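Local coordinates for putative iron-uptake ABC transport system,periplasmic iron-binding protein (Campylobacter jejuni, PDB 3E13) that binds ferric iron in the periplasm and probably delivers it to an ABC transporter for uptake into the cell, at residues Ile221-Ile233 with Phe288-Ile301. Sequence-based numbering, arbitrary orientation.
Sequences IIFPNQDNRGTHI and FGTFKEDQIPVSKI
F223 and F291 form an offset stack, their planes only 4° apart and their centroids 4.2 Å apart. The CB of F291 also lies over the same face of F223, whereas the opposite face is covered by CG2 of I221. F291 reaches this position with CG between its backbone N and carbonyl carbon (chi1 63°). At the edge of the F223 ring, CE1 meets the carbonyl O of F288 at 3.2 Å.

Polar pairing centres on K292. The amide of Q226 clamps its backbone: K292 N donates to OE1 at 2.8 Å, in the carbonyl plane on a lone pair, and NE2 donates to K292 O, which T231 N shares. T231 O accepts from D294 N at 2.9 Å, completing a single isolated beta bridge between T231 and E293. In this periplasmic-binding-protein fold the bridge joins the end of the loop between strands 219–222 and 233–241 to the segment approaching helix 298–302. The K292 side chain, bent at chi3 (39°), grips the 225–228 type I turn, bringing NZ to Q226 O at 2.8 Å, above that carbonyl plane, and to N228 O.

The R229 NE to D294 OD1 salt bridge is long at 3.8 Å; one water joins both atoms, while D155 pairs with R229 NH1.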
ATOM      1  N   ILE A 221      -8.032   8.750  13.340  1.00  9.79           N
ATOM      2  CA  ILE A 221      -7.783   7.383  12.892  1.00 10.53           C
ATOM      3  C   ILE A 221      -8.472   6.404  13.819  1.00 10.16           C
ATOM      4  O   ILE A 221      -8.261   6.436  15.041  1.00  9.75           O
ATOM      5  CB  ILE A 221      -6.280   7.075  12.909  1.00 10.25           C
ATOM      6  CG1 ILE A 221      -5.548   8.025  11.949  1.00 13.43           C
ATOM      7  CG2 ILE A 221      -6.056   5.564  12.600  1.00 12.06           C
ATOM      8  CD1 ILE A 221      -3.981   7.819  11.928  1.00 15.27           C
ATOM      9  N   ILE A 222      -9.207   5.480  13.230  1.00  9.82           N
ATOM     10  CA  ILE A 222      -9.541   4.203  13.876  1.00  8.62           C
ATOM     11  C   ILE A 222      -8.603   3.148  13.338  1.00  9.90           C
ATOM     12  O   ILE A 222      -8.620   2.874  12.148  1.00  9.72           O
ATOM     13  CB  ILE A 222     -11.006   3.815  13.561  1.00  8.62           C
ATOM     14  CG1 ILE A 222     -11.981   4.905  14.070  1.00 10.12           C
ATOM     15  CG2 ILE A 222     -11.347   2.461  14.089  1.00 11.83           C
ATOM     16  CD1 ILE A 222     -13.359   4.876  13.472  1.00 11.73           C
ATOM     17  N   PHE A 223      -7.806   2.541  14.191  1.00  9.57           N
ATOM     18  CA  PHE A 223      -7.069   1.341  13.824  1.00 10.14           C
ATOM     19  C   PHE A 223      -7.999   0.132  13.963  1.00  9.87           C
ATOM     20  O   PHE A 223      -8.363  -0.230  15.082  1.00 10.02           O
ATOM     21  CB  PHE A 223      -5.864   1.202  14.746  1.00 10.56           C
ATOM     22  CG  PHE A 223      -4.803   2.241  14.486  1.00  9.29           C
ATOM     23  CD1 PHE A 223      -4.596   3.282  15.362  1.00 13.18           C
ATOM     24  CD2 PHE A 223      -3.993   2.137  13.368  1.00 10.71           C
ATOM     25  CE1 PHE A 223      -3.644   4.252  15.091  1.00 12.52           C
ATOM     26  CE2 PHE A 223      -3.014   3.094  13.109  1.00 12.29           C
ATOM     27  CZ  PHE A 223      -2.862   4.149  13.983  1.00 12.55           C
ATOM     28  N   PRO A 224      -8.477  -0.462  12.868  1.00  8.35           N
ATOM     29  CA  PRO A 224      -9.477  -1.498  13.031  1.00  8.74           C
ATOM     30  C   PRO A 224      -8.958  -2.743  13.739  1.00  9.26           C
ATOM     31  O   PRO A 224      -7.776  -3.094  13.672  1.00 10.11           O
ATOM     32  CB  PRO A 224      -9.943  -1.783  11.589  1.00  8.70           C
ATOM     33  CG  PRO A 224      -9.611  -0.498  10.864  1.00  8.70           C
ATOM     34  CD  PRO A 224      -8.282  -0.138  11.450  1.00  9.15           C
ATOM     35  N   ASN A 225      -9.896  -3.384  14.392  1.00  9.44           N
ATOM     36  CA  ASN A 225      -9.752  -4.720  14.964  1.00  9.01           C
ATOM     37  C   ASN A 225      -8.828  -4.813  16.175  1.00  9.70           C
ATOM     38  O   ASN A 225      -8.189  -5.846  16.387  1.00  9.73           O
ATOM     39  CB  ASN A 225      -9.380  -5.732  13.874  1.00  9.06           C
ATOM     40  CG  ASN A 225     -10.499  -5.942  12.851  1.00 10.54           C
ATOM     41  OD1 ASN A 225     -10.792  -5.051  12.079  1.00 10.40           O
ATOM     42  ND2 ASN A 225     -11.107  -7.146  12.843  1.00 11.45           N
ATOM     43  N   GLN A 226      -8.709  -3.727  16.914  1.00 10.24           N
ATOM     44  CA  GLN A 226      -7.852  -3.693  18.097  1.00 10.05           C
ATOM     45  C   GLN A 226      -8.282  -4.678  19.161  1.00 11.69           C
ATOM     46  O   GLN A 226      -7.437  -5.120  19.951  1.00 11.83           O
ATOM     47  CB  GLN A 226      -7.768  -2.290  18.672  1.00 10.60           C
ATOM     48  CG  GLN A 226      -7.071  -1.273  17.795  1.00 10.82           C
ATOM     49  CD  GLN A 226      -5.745  -1.724  17.343  1.00  9.59           C
ATOM     50  OE1 GLN A 226      -4.803  -1.770  18.170  1.00 11.93           O
ATOM     51  NE2 GLN A 226      -5.623  -2.130  16.047  1.00 11.18           N
ATOM     52  N   ASP A 227      -9.562  -5.027  19.187  1.00 12.26           N
ATOM     53  CA  ASP A 227     -10.046  -5.976  20.205  1.00 14.06           C
ATOM     54  C   ASP A 227      -9.764  -7.420  19.831  1.00 13.85           C
ATOM     55  O   ASP A 227     -10.037  -8.334  20.633  1.00 12.79           O
ATOM     56  CB  ASP A 227     -11.548  -5.802  20.477  1.00 16.10           C
ATOM     57  CG  ASP A 227     -11.926  -4.401  20.908  1.00 21.26           C
ATOM     58  OD1 ASP A 227     -11.264  -3.875  21.803  1.00 24.22           O
ATOM     59  OD2 ASP A 227     -12.890  -3.773  20.378  1.00 31.82           O
ATOM     60  N   ASN A 228      -9.213  -7.661  18.627  1.00 11.34           N
ATOM     61  CA  ASN A 228      -9.040  -9.024  18.165  1.00 11.19           C
ATOM     62  C   ASN A 228      -7.725  -9.142  17.378  1.00 10.11           C
ATOM     63  O   ASN A 228      -6.661  -9.016  17.971  1.00 11.22           O
ATOM     64  CB  ASN A 228     -10.309  -9.542  17.453  1.00 10.28           C
ATOM     65  CG  ASN A 228     -10.903  -8.543  16.456  1.00 11.29           C
ATOM     66  OD1 ASN A 228     -11.862  -7.777  16.760  1.00 15.52           O
ATOM     67  ND2 ASN A 228     -10.406  -8.617  15.245  1.00 10.03           N
ATOM     68  N   ARG A 229      -7.791  -9.310  16.059  1.00  9.69           N
ATOM     69  CA  ARG A 229      -6.622  -9.666  15.271  1.00 10.00           C
ATOM     70  C   ARG A 229      -5.668  -8.530  14.914  1.00  9.67           C
ATOM     71  O   ARG A 229      -4.517  -8.784  14.534  1.00 10.66           O
ATOM     72  CB  ARG A 229      -7.084 -10.398  14.004  1.00 10.05           C
ATOM     73  CG  ARG A 229      -7.816  -9.570  12.960  1.00 10.55           C
ATOM     74  CD  ARG A 229      -7.999 -10.291  11.675  1.00 10.89           C
ATOM     75  NE  ARG A 229      -8.656  -9.543  10.609  1.00 11.06           N
ATOM     76  CZ  ARG A 229      -9.889  -9.687  10.199  1.00 13.19           C
ATOM     77  NH1 ARG A 229     -10.730 -10.499  10.836  1.00 16.60           N
ATOM     78  NH2 ARG A 229     -10.294  -9.026   9.115  1.00 13.33           N
ATOM     79  N   GLY A 230      -6.120  -7.282  15.062  1.00  8.77           N
ATOM     80  CA  GLY A 230      -5.348  -6.105  14.704  1.00  8.99           C
ATOM     81  C   GLY A 230      -5.544  -5.654  13.265  1.00  8.51           C
ATOM     82  O   GLY A 230      -6.261  -6.268  12.444  1.00  9.43           O
ATOM     83  N   THR A 231      -4.874  -4.546  12.982  1.00  8.43           N
ATOM     84  CA  THR A 231      -5.107  -3.769  11.782  1.00  8.16           C
ATOM     85  C   THR A 231      -4.358  -4.372  10.584  1.00  7.91           C
ATOM     86  O   THR A 231      -3.240  -4.887  10.682  1.00  8.11           O
ATOM     87  CB  THR A 231      -4.617  -2.322  12.119  1.00  9.47           C
ATOM     88  OG1 THR A 231      -5.509  -1.711  13.091  1.00  8.97           O
ATOM     89  CG2 THR A 231      -4.574  -1.430  10.848  1.00  8.80           C
ATOM     90  N   HIS A 232      -4.974  -4.217   9.406  1.00  6.92           N
ATOM     91  CA  HIS A 232      -4.394  -4.612   8.133  1.00  7.58           C
ATOM     92  C   HIS A 232      -3.143  -3.810   7.776  1.00  7.94           C
ATOM     93  O   HIS A 232      -3.176  -2.608   7.706  1.00  8.68           O
ATOM     94  CB  HIS A 232      -5.424  -4.440   7.019  1.00  7.13           C
ATOM     95  CG  HIS A 232      -4.947  -4.909   5.680  1.00  7.97           C
ATOM     96  ND1 HIS A 232      -4.741  -4.070   4.590  1.00 11.95           N
ATOM     97  CD2 HIS A 232      -4.614  -6.144   5.271  1.00  5.62           C
ATOM     98  CE1 HIS A 232      -4.340  -4.802   3.558  1.00  6.79           C
ATOM     99  NE2 HIS A 232      -4.272  -6.063   3.938  1.00 12.20           N
ATOM    100  N   ILE A 233      -2.041  -4.539   7.656  1.00  8.17           N
ATOM    101  CA  ILE A 233      -0.774  -4.038   7.168  1.00  8.77           C
ATOM    102  C   ILE A 233      -0.572  -4.522   5.722  1.00  8.67           C
ATOM    103  O   ILE A 233      -0.827  -5.707   5.396  1.00  9.25           O
ATOM    104  CB  ILE A 233       0.361  -4.589   8.049  1.00  8.91           C
ATOM    105  CG1 ILE A 233       0.191  -4.090   9.502  1.00 12.32           C
ATOM    106  CG2 ILE A 233       1.700  -4.188   7.502  1.00 10.36           C
ATOM    107  CD1 ILE A 233       0.306  -2.662   9.663  1.00 14.23           C
ATOM    108  N   PHE A 288       0.289   9.281  14.792  1.00 11.19           N
ATOM    109  CA  PHE A 288      -0.804   8.353  14.399  1.00 12.46           C
ATOM    110  C   PHE A 288      -1.211   7.478  15.582  1.00 13.32           C
ATOM    111  O   PHE A 288      -2.384   7.089  15.712  1.00 13.86           O
ATOM    112  CB  PHE A 288      -0.396   7.412  13.246  1.00 11.91           C
ATOM    113  CG  PHE A 288      -0.105   8.089  11.922  1.00 10.91           C
ATOM    114  CD1 PHE A 288      -0.580   9.372  11.615  1.00  9.62           C
ATOM    115  CD2 PHE A 288       0.661   7.425  11.002  1.00 10.46           C
ATOM    116  CE1 PHE A 288      -0.255   9.967  10.404  1.00 11.95           C
ATOM    117  CE2 PHE A 288       0.974   7.990   9.771  1.00  9.90           C
ATOM    118  CZ  PHE A 288       0.534   9.265   9.485  1.00 10.52           C
ATOM    119  N   GLY A 289      -0.257   7.182  16.462  1.00 13.30           N
ATOM    120  CA  GLY A 289      -0.484   6.399  17.663  1.00 13.65           C
ATOM    121  C   GLY A 289       0.035   4.975  17.551  1.00 14.16           C
ATOM    122  O   GLY A 289       0.422   4.525  16.483  1.00 13.77           O
ATOM    123  N   THR A 290       0.060   4.267  18.676  1.00 13.56           N
ATOM    124  CA  THR A 290       0.469   2.870  18.686  1.00 13.87           C
ATOM    125  C   THR A 290      -0.792   2.023  18.425  1.00 11.92           C
ATOM    126  O   THR A 290      -1.950   2.461  18.647  1.00 12.32           O
ATOM    127  CB  THR A 290       1.114   2.478  20.015  1.00 14.59           C
ATOM    128  OG1 THR A 290       0.249   2.859  21.084  1.00 18.72           O
ATOM    129  CG2 THR A 290       2.436   3.236  20.199  1.00 16.72           C
ATOM    130  N   PHE A 291      -0.594   0.841  17.882  1.00 11.20           N
ATOM    131  CA  PHE A 291      -1.701  -0.034  17.528  1.00 11.11           C
ATOM    132  C   PHE A 291      -1.254  -1.480  17.354  1.00 10.28           C
ATOM    133  O   PHE A 291      -0.083  -1.737  17.091  1.00 12.04           O
ATOM    134  CB  PHE A 291      -2.386   0.439  16.240  1.00 11.65           C
ATOM    135  CG  PHE A 291      -1.499   0.421  15.025  1.00 10.13           C
ATOM    136  CD1 PHE A 291      -1.690  -0.510  14.026  1.00 11.69           C
ATOM    137  CD2 PHE A 291      -0.542   1.430  14.826  1.00 11.94           C
ATOM    138  CE1 PHE A 291      -0.895  -0.517  12.915  1.00 12.52           C
ATOM    139  CE2 PHE A 291       0.261   1.426  13.705  1.00 13.15           C
ATOM    140  CZ  PHE A 291       0.052   0.449  12.735  1.00 10.93           C
ATOM    141  N   LYS A 292      -2.206  -2.396  17.507  1.00 11.16           N
ATOM    142  CA  LYS A 292      -1.996  -3.819  17.226  1.00 10.84           C
ATOM    143  C   LYS A 292      -2.095  -4.059  15.739  1.00 11.35           C
ATOM    144  O   LYS A 292      -3.042  -3.623  15.137  1.00 10.79           O
ATOM    145  CB  LYS A 292      -3.093  -4.634  17.895  1.00 12.34           C
ATOM    146  CG  LYS A 292      -2.890  -4.758  19.391  1.00 14.45           C
ATOM    147  CD  LYS A 292      -4.015  -5.553  20.113  1.00 15.30           C
ATOM    148  CE  LYS A 292      -4.589  -6.778  19.433  1.00 15.96           C
ATOM    149  NZ  LYS A 292      -5.735  -7.361  20.232  1.00 14.15           N
ATOM    150  N   GLU A 293      -1.130  -4.791  15.204  1.00 11.08           N
ATOM    151  CA  GLU A 293      -1.070  -5.165  13.782  1.00 11.35           C
ATOM    152  C   GLU A 293      -1.494  -6.609  13.580  1.00 10.66           C
ATOM    153  O   GLU A 293      -1.193  -7.485  14.383  1.00 10.56           O
ATOM    154  CB  GLU A 293       0.367  -5.074  13.260  1.00 11.84           C
ATOM    155  CG  GLU A 293       0.941  -3.700  13.344  1.00 15.88           C
ATOM    156  CD  GLU A 293       2.389  -3.619  12.887  1.00 17.64           C
ATOM    157  OE1 GLU A 293       2.944  -4.605  12.322  1.00 17.33           O
ATOM    158  OE2 GLU A 293       2.937  -2.530  13.083  1.00 22.28           O
ATOM    159  N   ASP A 294      -2.189  -6.878  12.480  1.00  8.82           N
ATOM    160  CA  ASP A 294      -2.487  -8.223  12.123  1.00  8.85           C
ATOM    161  C   ASP A 294      -1.152  -8.972  11.935  1.00  8.61           C
ATOM    162  O   ASP A 294      -0.200  -8.456  11.280  1.00  9.96           O
ATOM    163  CB  ASP A 294      -3.283  -8.221  10.811  1.00  8.47           C
ATOM    164  CG  ASP A 294      -3.910  -9.548  10.481  1.00  9.68           C
ATOM    165  OD1 ASP A 294      -4.926  -9.524   9.682  1.00 11.37           O
ATOM    166  OD2 ASP A 294      -3.489 -10.635  10.940  1.00  9.30           O
ATOM    167  N   GLN A 295      -1.089 -10.148  12.545  1.00 10.34           N
ATOM    168  CA  GLN A 295       0.111 -10.987  12.473  1.00 10.69           C
ATOM    169  C   GLN A 295       0.214 -11.872  11.241  1.00 10.62           C
ATOM    170  O   GLN A 295       1.240 -12.538  11.030  1.00 12.90           O
ATOM    171  CB  GLN A 295       0.277 -11.802  13.756  1.00 10.96           C
ATOM    172  CG  GLN A 295       0.420 -10.935  14.997  1.00 11.23           C
ATOM    173  CD  GLN A 295       1.597 -10.039  14.964  1.00 13.79           C
ATOM    174  OE1 GLN A 295       1.434  -8.805  14.923  1.00 16.30           O
ATOM    175  NE2 GLN A 295       2.779 -10.612  14.906  1.00  9.63           N
ATOM    176  N   ILE A 296      -0.826 -11.892  10.413  1.00 11.77           N
ATOM    177  CA  ILE A 296      -0.807 -12.775   9.260  1.00 11.37           C
ATOM    178  C   ILE A 296       0.363 -12.403   8.339  1.00 11.34           C
ATOM    179  O   ILE A 296       0.633 -11.210   8.117  1.00 11.74           O
ATOM    180  CB  ILE A 296      -2.163 -12.703   8.535  1.00 10.77           C
ATOM    181  CG1 ILE A 296      -2.245 -13.835   7.484  1.00 13.47           C
ATOM    182  CG2 ILE A 296      -2.343 -11.368   7.848  1.00 11.66           C
ATOM    183  CD1 ILE A 296      -3.651 -13.939   6.904  1.00 15.28           C
ATOM    184  N   PRO A 297       1.066 -13.389   7.771  1.00 11.42           N
ATOM    185  CA  PRO A 297       2.079 -13.051   6.796  1.00 10.56           C
ATOM    186  C   PRO A 297       1.446 -12.421   5.578  1.00 10.22           C
ATOM    187  O   PRO A 297       0.424 -12.904   5.106  1.00  9.99           O
ATOM    188  CB  PRO A 297       2.693 -14.399   6.462  1.00 11.37           C
ATOM    189  CG  PRO A 297       2.436 -15.191   7.639  1.00 13.64           C
ATOM    190  CD  PRO A 297       1.039 -14.831   8.051  1.00 12.12           C
ATOM    191  N   VAL A 298       2.071 -11.384   5.063  1.00 10.13           N
ATOM    192  CA  VAL A 298       1.511 -10.699   3.881  1.00  9.70           C
ATOM    193  C   VAL A 298       1.489 -11.631   2.688  1.00  9.73           C
ATOM    194  O   VAL A 298       0.596 -11.514   1.836  1.00 10.04           O
ATOM    195  CB  VAL A 298       2.235  -9.352   3.577  1.00 10.14           C
ATOM    196  CG1 VAL A 298       1.936  -8.341   4.648  1.00 11.16           C
ATOM    197  CG2 VAL A 298       3.702  -9.508   3.407  1.00 10.86           C
ATOM    198  N   SER A 299       2.449 -12.560   2.609  1.00 10.89           N
ATOM    199  CA  SER A 299       2.400 -13.578   1.548  1.00 11.34           C
ATOM    200  C   SER A 299       1.107 -14.430   1.564  1.00 10.77           C
ATOM    201  O   SER A 299       0.569 -14.761   0.492  1.00 11.91           O
ATOM    202  CB  SER A 299       3.640 -14.484   1.604  1.00 10.74           C
ATOM    203  OG  SER A 299       3.643 -15.262   2.785  1.00 13.35           O
ATOM    204  N   LYS A 300       0.625 -14.773   2.744  1.00 11.46           N
ATOM    205  CA  LYS A 300      -0.616 -15.541   2.909  1.00 11.76           C
ATOM    206  C   LYS A 300      -1.853 -14.735   2.465  1.00 10.48           C
ATOM    207  O   LYS A 300      -2.753 -15.281   1.817  1.00 12.14           O
ATOM    208  CB  LYS A 300      -0.784 -15.978   4.354  1.00 12.15           C
ATOM    209  CG  LYS A 300      -2.043 -16.838   4.546  1.00 16.45           C
ATOM    210  CD  LYS A 300      -2.227 -17.387   5.949  1.00 25.75           C
ATOM    211  CE  LYS A 300      -3.499 -18.254   6.058  1.00 28.84           C
ATOM    212  NZ  LYS A 300      -4.869 -17.524   5.964  1.00 30.55           N
ATOM    213  N   ILE A 301      -1.895 -13.452   2.786  1.00  9.98           N
ATOM    214  CA  ILE A 301      -2.954 -12.569   2.263  1.00  9.99           C
ATOM    215  C   ILE A 301      -3.014 -12.686   0.745  1.00 10.71           C
ATOM    216  O   ILE A 301      -4.066 -12.928   0.165  1.00  9.53           O
ATOM    217  CB  ILE A 301      -2.708 -11.103   2.637  1.00  9.01           C
ATOM    218  CG1 ILE A 301      -2.781 -10.931   4.159  1.00 10.27           C
ATOM    219  CG2 ILE A 301      -3.742 -10.207   1.962  1.00 11.23           C
ATOM    220  CD1 ILE A 301      -2.306  -9.534   4.613  1.00 10.20           C
TER
HETATM  221  O   HOH W   1      -6.680  -7.442   9.934  1.00  9.21           O
HETATM  222  O   HOH W   2      -3.036 -10.987  14.629  1.00 11.27           O